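Local coordinates for protein succinate--CoA ligase subunit alpha (Campylobacter jejuni, PDB 6MEL) that forms the alpha subunit of a succinate--CoA ligase, pairing a Rossmann-like CoA-binding domain with a CoA-ligase domain, at residues G146-L157 against E200-G211; I184-S193 against L214-I222. One frame throughout, in Å; residues are numbered along the deposited sequence.

Contact 1: G146-L157 against E200-G211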
loop_
_atom_site.group_PDB
_atom_site.type_symbol
_atom_site.label_atom_id
_atom_site.label_comp_id
_atom_site.label_asym_id
_atom_site.label_seq_id
_atom_site.Cartn_x
_atom_site.Cartn_y
_atom_site.Cartn_z
ATOM N N GLY A 146 -11.758 -20.338 21.186
ATOM C CA GLY A 146 -13.148 -19.975 21.363
ATOM C C GLY A 146 -13.912 -20.032 20.054
ATOM O O GLY A 146 -13.468 -20.651 19.089
ATOM N N CYS A 147 -15.050 -19.342 20.021
ATOM C CA CYS A 147 -16.017 -19.498 18.944
ATOM C C CYS A 147 -15.992 -18.295 17.977
ATOM O O CYS A 147 -16.882 -18.213 17.121
ATOM C CB CYS A 147 -17.417 -19.701 19.533
ATOM S SG CYS A 147 -18.068 -18.216 20.355
ATOM N N VAL A 148 -15.018 -17.364 18.097
ATOM C CA VAL A 148 -14.981 -16.166 17.214
ATOM C C VAL A 148 -13.908 -16.321 16.126
ATOM O O VAL A 148 -12.753 -16.487 16.408
ATOM C CB VAL A 148 -14.807 -14.869 18.019
ATOM C CG1 VAL A 148 -14.862 -13.655 17.112
ATOM C CG2 VAL A 148 -15.881 -14.758 19.100
ATOM N N GLY A 149 -14.339 -16.266 14.865
ATOM C CA GLY A 149 -13.446 -16.220 13.715
ATOM C C GLY A 149 -12.970 -14.792 13.491
ATOM O O GLY A 149 -13.684 -13.823 13.875
ATOM N N LEU A 150 -11.792 -14.650 12.882
ATOM C CA LEU A 150 -11.166 -13.318 12.658
ATOM C C LEU A 150 -10.585 -13.277 11.233
ATOM O O LEU A 150 -9.837 -14.170 10.871
ATOM C CB LEU A 150 -10.074 -13.255 13.718
ATOM C CG LEU A 150 -9.501 -11.930 14.162
ATOM C CD1 LEU A 150 -10.430 -10.755 13.957
ATOM C CD2 LEU A 150 -9.067 -12.052 15.623
ATOM N N ILE A 151 -10.916 -12.249 10.452
ATOM C CA ILE A 151 -10.332 -12.015 9.148
ATOM C C ILE A 151 -9.817 -10.587 9.142
ATOM O O ILE A 151 -10.593 -9.707 9.422
ATOM C CB ILE A 151 -11.358 -12.204 8.018
ATOM C CG1 ILE A 151 -12.101 -13.537 8.106
ATOM C CG2 ILE A 151 -10.697 -12.033 6.652
ATOM C CD1 ILE A 151 -13.431 -13.509 7.392
ATOM N N SER A 152 -8.526 -10.378 8.840
ATOM C CA SER A 152 -7.929 -9.038 9.008
ATOM C C SER A 152 -6.875 -8.730 7.933
ATOM O O SER A 152 -5.983 -9.537 7.675
ATOM C CB SER A 152 -7.352 -8.915 10.376
ATOM O OG SER A 152 -6.762 -7.647 10.589
ATOM N N LYS A 153 -6.934 -7.500 7.421
ATOM C CA LYS A 153 -5.935 -6.984 6.514
ATOM C C LYS A 153 -4.710 -6.454 7.281
ATOM O O LYS A 153 -3.716 -5.972 6.633
ATOM C CB LYS A 153 -6.496 -5.824 5.698
ATOM C CG LYS A 153 -7.269 -6.152 4.425
ATOM C CD LYS A 153 -7.793 -4.887 3.800
ATOM C CE LYS A 153 -8.506 -5.150 2.497
ATOM N NZ LYS A 153 -9.003 -3.894 1.894
ATOM N N SER A 154 -4.717 -6.541 8.617
ATOM C CA SER A 154 -3.563 -6.035 9.383
ATOM C C SER A 154 -2.937 -7.089 10.310
ATOM O O SER A 154 -3.390 -8.251 10.386
ATOM C CB SER A 154 -3.856 -4.748 10.098
ATOM O OG SER A 154 -5.187 -4.593 10.414
ATOM N N GLY A 155 -1.820 -6.676 10.933
ATOM C CA GLY A 155 -1.063 -7.496 11.886
ATOM C C GLY A 155 -1.442 -7.199 13.338
ATOM O O GLY A 155 -2.334 -7.850 13.936
ATOM N N THR A 156 -0.793 -6.193 13.927
ATOM C CA THR A 156 -0.991 -5.889 15.353
ATOM C C THR A 156 -2.452 -5.557 15.689
ATOM O O THR A 156 -2.905 -5.864 16.793
ATOM C CB THR A 156 -0.034 -4.774 15.805
ATOM O OG1 THR A 156 -0.188 -3.632 14.968
ATOM C CG2 THR A 156 1.392 -5.281 15.762
ATOM N N LEU A 157 -3.193 -4.908 14.790
ATOM C CA LEU A 157 -4.595 -4.603 15.077
ATOM C C LEU A 157 -5.415 -5.902 15.233
ATOM O O LEU A 157 -6.366 -5.962 15.971
ATOM C CB LEU A 157 -5.154 -3.709 13.974
ATOM C CG LEU A 157 -6.630 -3.344 14.062
ATOM C CD1 LEU A 157 -6.969 -2.609 15.355
ATOM C CD2 LEU A 157 -7.004 -2.494 12.873
ATOM N N GLU A 200 -17.644 -24.856 14.924
ATOM C CA GLU A 200 -17.019 -24.274 16.115
ATOM C C GLU A 200 -17.085 -22.742 16.067
ATOM O O GLU A 200 -16.807 -22.109 17.062
ATOM C CB GLU A 200 -15.554 -24.711 16.265
ATOM C CG GLU A 200 -15.326 -26.227 16.133
ATOM C CD GLU A 200 -16.252 -27.022 17.041
ATOM O OE1 GLU A 200 -16.202 -26.748 18.250
ATOM O OE2 GLU A 200 -17.087 -27.837 16.537
ATOM N N THR A 201 -17.383 -22.138 14.908
ATOM C CA THR A 201 -17.384 -20.688 14.864
ATOM C C THR A 201 -18.829 -20.181 14.997
ATOM O O THR A 201 -19.705 -20.628 14.255
ATOM C CB THR A 201 -16.672 -20.182 13.602
ATOM O OG1 THR A 201 -15.286 -20.555 13.617
ATOM C CG2 THR A 201 -16.801 -18.681 13.472
ATOM N N LYS A 202 -19.078 -19.247 15.916
ATOM C CA LYS A 202 -20.449 -18.685 16.066
ATOM C C LYS A 202 -20.547 -17.230 15.614
ATOM O O LYS A 202 -21.628 -16.712 15.443
ATOM C CB LYS A 202 -20.880 -18.809 17.519
ATOM C CG LYS A 202 -20.975 -20.262 17.920
ATOM C CD LYS A 202 -21.514 -20.459 19.282
ATOM C CE LYS A 202 -22.076 -21.865 19.445
ATOM N NZ LYS A 202 -21.761 -22.388 20.796
ATOM N N ALA A 203 -19.412 -16.561 15.442
ATOM C CA ALA A 203 -19.431 -15.168 15.031
ATOM C C ALA A 203 -18.096 -14.863 14.366
ATOM O O ALA A 203 -17.122 -15.544 14.629
ATOM C CB ALA A 203 -19.662 -14.295 16.231
ATOM N N ILE A 204 -18.088 -13.874 13.482
ATOM C CA ILE A 204 -16.878 -13.496 12.785
ATOM C C ILE A 204 -16.623 -12.000 12.955
ATOM O O ILE A 204 -17.551 -11.186 12.777
ATOM C CB ILE A 204 -16.964 -13.854 11.295
ATOM C CG1 ILE A 204 -17.290 -15.333 11.077
ATOM C CG2 ILE A 204 -15.663 -13.495 10.621
ATOM C CD1 ILE A 204 -18.678 -15.574 10.618
ATOM N N VAL A 205 -15.378 -11.663 13.277
ATOM C CA VAL A 205 -14.880 -10.286 13.229
ATOM C C VAL A 205 -14.109 -10.107 11.914
ATOM O O VAL A 205 -13.151 -10.837 11.656
ATOM C CB VAL A 205 -13.987 -9.985 14.436
ATOM C CG1 VAL A 205 -13.377 -8.583 14.358
ATOM C CG2 VAL A 205 -14.739 -10.174 15.755
ATOM N N MET A 206 -14.483 -9.097 11.130
ATOM C CA MET A 206 -13.754 -8.709 9.945
ATOM C C MET A 206 -13.125 -7.333 10.199
ATOM O O MET A 206 -13.781 -6.400 10.668
ATOM C CB MET A 206 -14.612 -8.739 8.661
ATOM C CG MET A 206 -15.803 -7.823 8.674
ATOM S SD MET A 206 -16.713 -7.927 7.112
ATOM C CE MET A 206 -15.761 -6.863 6.037
ATOM N N ILE A 207 -11.812 -7.256 9.959
ATOM C CA ILE A 207 -11.026 -6.029 10.142
ATOM C C ILE A 207 -10.510 -5.616 8.765
ATOM O O ILE A 207 -9.792 -6.387 8.128
ATOM C CB ILE A 207 -9.836 -6.201 11.105
ATOM C CG1 ILE A 207 -10.199 -6.882 12.426
ATOM C CG2 ILE A 207 -9.166 -4.858 11.333
ATOM C CD1 ILE A 207 -11.003 -6.009 13.351
ATOM N N GLY A 208 -10.897 -4.410 8.327
ATOM C CA GLY A 208 -10.496 -3.923 7.046
ATOM C C GLY A 208 -9.780 -2.612 7.174
ATOM O O GLY A 208 -9.491 -2.166 8.296
ATOM N N GLU A 209 -9.505 -2.014 6.016
ATOM C CA GLU A 209 -8.934 -0.703 5.939
ATOM C C GLU A 209 -9.222 -0.076 4.575
ATOM O O GLU A 209 -9.761 -0.722 3.681
ATOM C CB GLU A 209 -7.444 -0.734 6.285
ATOM C CG GLU A 209 -6.579 -1.563 5.379
ATOM C CD GLU A 209 -5.184 -1.882 5.924
ATOM O OE1 GLU A 209 -5.078 -2.244 7.099
ATOM O OE2 GLU A 209 -4.201 -1.778 5.137
ATOM N N ILE A 210 -8.877 1.204 4.469
ATOM C CA ILE A 210 -8.968 1.977 3.255
ATOM C C ILE A 210 -8.293 1.227 2.108
ATOM O O ILE A 210 -7.312 0.501 2.299
ATOM C CB ILE A 210 -8.337 3.358 3.438
ATOM C CG1 ILE A 210 -6.912 3.265 3.975
ATOM C CG2 ILE A 210 -9.202 4.238 4.322
ATOM C CD1 ILE A 210 -6.107 4.541 3.688
ATOM N N GLY A 211 -8.822 1.465 0.898
ATOM C CA GLY A 211 -8.180 1.012 -0.357
ATOM C C GLY A 211 -8.935 -0.151 -0.965
ATOM O O GLY A 211 -9.234 -1.151 -0.275
HETATM O O HOH W 1 -10.131 -3.793 -0.851
HETATM O O HOH W 2 -6.856 -2.088 1.521
HETATM O O HOH W 3 -6.888 -3.631 8.689
#
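Lys202 N gives the shortest bond between 146-157 and 200-211, to Cys147 O at 2.7 Å and in the plane of that carbonyl. Beyond it the parallel strands 148-152 and 203-209 exchange backbone bonds: Gly149 N to Ala203 O, Val205 N to Gly149 O at 2.8 Å, Ile151 N to Val205 O, Ile207 N to Ile151 O and Lys153 N to Ile207 O. Past the strand end the extended Lys153 chain passes obliquely across Glu209, Lys153 CD lying 3.9 Å from Glu209 CG. The ammonium donates to two waters, one of which passes a bond on to Gly211 O, and forms a salt bridge with Glu215. Ser152 OG, anti to the backbone N (chi1 180°), lies 3.4 Å from Ile207 CB in one of that residue's two conformers, accepts from Ser154 N in an ST turn and is hydrogen-bonded to Thr158 OG1. On the same face Leu150 CD1 lies beside Val205 CB (3.7 Å), while Leu157 CD2 meets Ile207 CG2. On the other face Ile151 CD1 touches Ile204 CG2 at 3.9 Å. Strands 172-177 and 230-235 continue the sheet to either side; helix 280-288 packs on Val205 and Ile207, and helix 188-197 covers Ile151.

Contact 2: I184-S193 against L214-I222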
loop_
_atom_site.group_PDB
_atom_site.type_symbol
_atom_site.label_atom_id
_atom_site.label_comp_id
_atom_site.label_asym_id
_atom_site.label_seq_id
_atom_site.Cartn_x
_atom_site.Cartn_y
_atom_site.Cartn_z
ATOM N N ILE A 184 -4.098 -9.547 -3.017
ATOM C CA ILE A 184 -3.961 -10.540 -2.003
ATOM C C ILE A 184 -4.687 -11.785 -2.486
ATOM O O ILE A 184 -5.190 -11.821 -3.597
ATOM C CB ILE A 184 -4.513 -10.025 -0.657
ATOM C CG1 ILE A 184 -5.961 -9.546 -0.773
ATOM C CG2 ILE A 184 -3.614 -8.933 -0.068
ATOM C CD1 ILE A 184 -6.636 -9.354 0.559
ATOM N N GLY A 185 -4.686 -12.822 -1.656
ATOM C CA GLY A 185 -5.286 -14.076 -2.012
ATOM C C GLY A 185 -6.688 -14.203 -1.455
ATOM O O GLY A 185 -7.576 -13.389 -1.779
ATOM N N LEU A 186 -6.901 -15.237 -0.644
ATOM C CA LEU A 186 -8.172 -15.418 0.019
ATOM C C LEU A 186 -8.527 -14.134 0.794
ATOM O O LEU A 186 -7.673 -13.505 1.450
ATOM C CB LEU A 186 -8.088 -16.596 0.990
ATOM C CG LEU A 186 -7.851 -17.977 0.392
ATOM C CD1 LEU A 186 -7.684 -19.004 1.494
ATOM C CD2 LEU A 186 -8.970 -18.389 -0.542
ATOM N N ALA A 187 -9.799 -13.744 0.735
ATOM C CA ALA A 187 -10.257 -12.558 1.453
ATOM C C ALA A 187 -11.588 -12.834 2.180
ATOM O O ALA A 187 -11.846 -13.934 2.598
ATOM C CB ALA A 187 -10.337 -11.423 0.468
ATOM N N TYR A 188 -12.445 -11.820 2.302
ATOM C CA TYR A 188 -13.619 -11.897 3.165
ATOM C C TYR A 188 -14.586 -12.967 2.658
ATOM O O TYR A 188 -15.056 -13.798 3.432
ATOM C CB TYR A 188 -14.316 -10.528 3.266
ATOM C CG TYR A 188 -13.395 -9.465 3.793
ATOM C CD1 TYR A 188 -12.967 -9.479 5.111
ATOM C CD2 TYR A 188 -12.855 -8.505 2.949
ATOM C CE1 TYR A 188 -12.056 -8.557 5.585
ATOM C CE2 TYR A 188 -11.950 -7.570 3.412
ATOM C CZ TYR A 188 -11.559 -7.584 4.737
ATOM O OH TYR A 188 -10.707 -6.616 5.203
ATOM N N LYS A 189 -14.897 -12.967 1.362
ATOM C CA LYS A 189 -15.968 -13.860 0.852
ATOM C C LYS A 189 -15.622 -15.323 1.094
ATOM O O LYS A 189 -16.441 -16.059 1.600
ATOM C CB LYS A 189 -16.164 -13.711 -0.655
ATOM C CG LYS A 189 -16.827 -12.408 -1.046
ATOM C CD LYS A 189 -17.001 -12.251 -2.546
ATOM C CE LYS A 189 -17.970 -11.108 -2.783
ATOM N NZ LYS A 189 -18.009 -10.729 -4.214
ATOM N N GLU A 190 -14.405 -15.724 0.707
ATOM C CA GLU A 190 -13.977 -17.117 0.792
ATOM C C GLU A 190 -13.895 -17.547 2.257
ATOM O O GLU A 190 -14.332 -18.642 2.623
ATOM C CB GLU A 190 -12.603 -17.321 0.151
ATOM C CG GLU A 190 -12.561 -16.992 -1.341
ATOM C CD GLU A 190 -12.284 -15.542 -1.755
ATOM O OE1 GLU A 190 -12.215 -14.546 -0.911
ATOM O OE2 GLU A 190 -12.104 -15.392 -2.959
ATOM N N LEU A 191 -13.324 -16.685 3.108
ATOM C CA LEU A 191 -13.117 -17.050 4.484
ATOM C C LEU A 191 -14.424 -16.986 5.279
ATOM O O LEU A 191 -14.651 -17.809 6.173
ATOM C CB LEU A 191 -12.028 -16.160 5.081
ATOM C CG LEU A 191 -10.647 -16.393 4.471
ATOM C CD1 LEU A 191 -9.630 -15.422 5.035
ATOM C CD2 LEU A 191 -10.190 -17.806 4.734
ATOM N N LEU A 192 -15.293 -16.026 4.974
ATOM C CA LEU A 192 -16.626 -15.992 5.625
ATOM C C LEU A 192 -17.400 -17.278 5.291
ATOM O O LEU A 192 -18.021 -17.861 6.188
ATOM C CB LEU A 192 -17.415 -14.758 5.196
ATOM C CG LEU A 192 -16.969 -13.422 5.761
ATOM C CD1 LEU A 192 -17.532 -12.290 4.939
ATOM C CD2 LEU A 192 -17.399 -13.249 7.205
ATOM N N SER A 193 -17.302 -17.767 4.043
ATOM C CA SER A 193 -17.945 -19.053 3.677
ATOM C C SER A 193 -17.368 -20.221 4.473
ATOM O O SER A 193 -18.112 -21.090 4.875
ATOM C CB SER A 193 -17.838 -19.368 2.211
ATOM O OG SER A 193 -18.353 -18.288 1.467
ATOM N N LEU A 214 -13.089 -4.319 -1.455
ATOM C CA LEU A 214 -13.430 -5.703 -1.007
ATOM C C LEU A 214 -14.519 -5.665 0.082
ATOM O O LEU A 214 -15.456 -6.505 0.062
ATOM C CB LEU A 214 -12.187 -6.441 -0.488
ATOM C CG LEU A 214 -11.207 -6.958 -1.551
ATOM C CD1 LEU A 214 -10.021 -7.603 -0.867
ATOM C CD2 LEU A 214 -11.852 -7.965 -2.519
ATOM N N GLU A 215 -14.397 -4.722 1.020
ATOM C CA GLU A 215 -15.300 -4.681 2.178
ATOM C C GLU A 215 -16.711 -4.217 1.750
ATOM O O GLU A 215 -17.700 -4.623 2.354
ATOM C CB GLU A 215 -14.699 -3.810 3.290
ATOM C CG GLU A 215 -13.358 -4.315 3.820
ATOM C CD GLU A 215 -12.140 -3.723 3.131
ATOM O OE1 GLU A 215 -12.258 -3.302 1.952
ATOM O OE2 GLU A 215 -11.080 -3.649 3.772
ATOM N N VAL A 216 -16.815 -3.382 0.717
ATOM C CA VAL A 216 -18.140 -2.967 0.157
ATOM C C VAL A 216 -18.813 -4.195 -0.472
ATOM O O VAL A 216 -19.909 -4.545 -0.113
ATOM C CB VAL A 216 -18.005 -1.842 -0.890
ATOM C CG1 VAL A 216 -19.350 -1.483 -1.573
ATOM C CG2 VAL A 216 -17.375 -0.610 -0.282
ATOM N N GLU A 217 -18.104 -4.883 -1.367
ATOM C CA GLU A 217 -18.615 -6.088 -2.029
ATOM C C GLU A 217 -18.974 -7.173 -1.012
ATOM O O GLU A 217 -19.953 -7.904 -1.248
ATOM C CB GLU A 217 -17.633 -6.649 -3.065
ATOM C CG GLU A 217 -17.455 -5.718 -4.265
ATOM C CD GLU A 217 -16.178 -5.906 -5.082
ATOM O OE1 GLU A 217 -15.436 -6.894 -4.851
ATOM O OE2 GLU A 217 -15.919 -5.056 -5.967
ATOM N N ALA A 218 -18.202 -7.288 0.084
ATOM C CA ALA A 218 -18.482 -8.292 1.134
ATOM C C ALA A 218 -19.858 -8.056 1.791
ATOM O O ALA A 218 -20.465 -8.974 2.285
ATOM C CB ALA A 218 -17.414 -8.289 2.201
ATOM N N ALA A 219 -20.330 -6.822 1.807
ATOM C CA ALA A 219 -21.521 -6.478 2.586
ATOM C C ALA A 219 -22.761 -7.202 2.022
ATOM O O ALA A 219 -23.471 -7.906 2.721
ATOM C CB ALA A 219 -21.700 -5.002 2.601
ATOM N N LYS A 220 -22.966 -7.084 0.720
ATOM C CA LYS A 220 -24.087 -7.723 0.075
ATOM C C LYS A 220 -23.938 -9.241 0.156
ATOM O O LYS A 220 -24.892 -9.951 0.429
ATOM C CB LYS A 220 -24.139 -7.317 -1.389
ATOM C CG LYS A 220 -25.367 -7.840 -2.109
ATOM C CD LYS A 220 -25.187 -7.759 -3.581
ATOM C CE LYS A 220 -26.311 -6.991 -4.227
ATOM N NZ LYS A 220 -26.456 -7.472 -5.617
ATOM N N PHE A 221 -22.713 -9.715 -0.076
ATOM C CA PHE A 221 -22.416 -11.100 0.022
ATOM C C PHE A 221 -22.832 -11.641 1.399
ATOM O O PHE A 221 -23.370 -12.740 1.475
ATOM C CB PHE A 221 -20.944 -11.351 -0.273
ATOM C CG PHE A 221 -20.530 -12.779 -0.068
ATOM C CD1 PHE A 221 -20.628 -13.692 -1.110
ATOM C CD2 PHE A 221 -20.109 -13.224 1.174
ATOM C CE1 PHE A 221 -20.280 -15.023 -0.906
ATOM C CE2 PHE A 221 -19.761 -14.553 1.375
ATOM C CZ PHE A 221 -19.838 -15.442 0.331
ATOM N N ILE A 222 -22.496 -10.932 2.482
ATOM C CA ILE A 222 -22.860 -11.355 3.846
ATOM C C ILE A 222 -24.398 -11.484 3.958
ATOM O O ILE A 222 -24.936 -12.516 4.391
ATOM C CB ILE A 222 -22.245 -10.410 4.897
ATOM C CG1 ILE A 222 -20.741 -10.666 5.039
ATOM C CG2 ILE A 222 -22.944 -10.549 6.246
ATOM C CD1 ILE A 222 -19.977 -9.478 5.552
HETATM O O HOH W 4 -15.322 -9.097 -3.873
#
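Lys189 O is gripped twice by Ser193, whose N and OG approach from opposite faces of the carbonyl plane, at 3.1 Å and 2.9 Å. The hydroxyl is thereby held at the rim of Phe221, its OG in the ring plane and 3.4 Å from Phe221 CZ. Over one face of the same ring lies the extended Lys189 chain, making a CH-pi contact from Lys189 CG, 4.0 Å from the centroid. With CG anti to its own backbone N (chi1 175°), Phe221 projects its ring across to Lys189 and Ser193, one turn apart on helix 188-197. Farther along the lysine, the charged ends of Lys189 and Glu217 lie near each other without touching. Tyr188 also reaches across: Leu214 CB sits at its ring edge near the plane, and Glu215 CG comes obliquely to within 3.6 Å of Tyr188 CE2. The Glu215 carboxylate, turned 34° from the tyrosine ring, forms a salt bridge with Lys262. Between the backbones, Tyr188 CB and Ala218 CB are 4.0 Å apart. Toward the sheet, Leu192 CD1 packs on Ile222 CG1 at 3.6 Å. The two helix segments are inclined at 37° to each other on one face of the sheet, with Tyr188, Leu192 and Ile222 resting on strand 203-209 and helix 259-268 flanking helix 214-225.

In the fold
Contacts 1 and 2 lie with centres about 11 Å apart, within one alpha/beta unit of the CoA-ligase family region. Their segments alternate along the chain: strand 148-152, helix 188-197, strand 203-209, helix 214-225. Contact 1 joins two parallel inner strands of a seven-stranded mixed sheet, and contact 2 joins the helices that precede and follow strand 203-209, on the sheet face carrying Ile151, Ile204 and Met206. The layers also meet directly at the C-terminal strand ends, where Tyr188 OH makes a probable hydrogen bond with Ile207 O and Gly208 CA packs against Glu215 OE2. Another protein chain packs against parts of both contacts, placing this end beside the subunit interface.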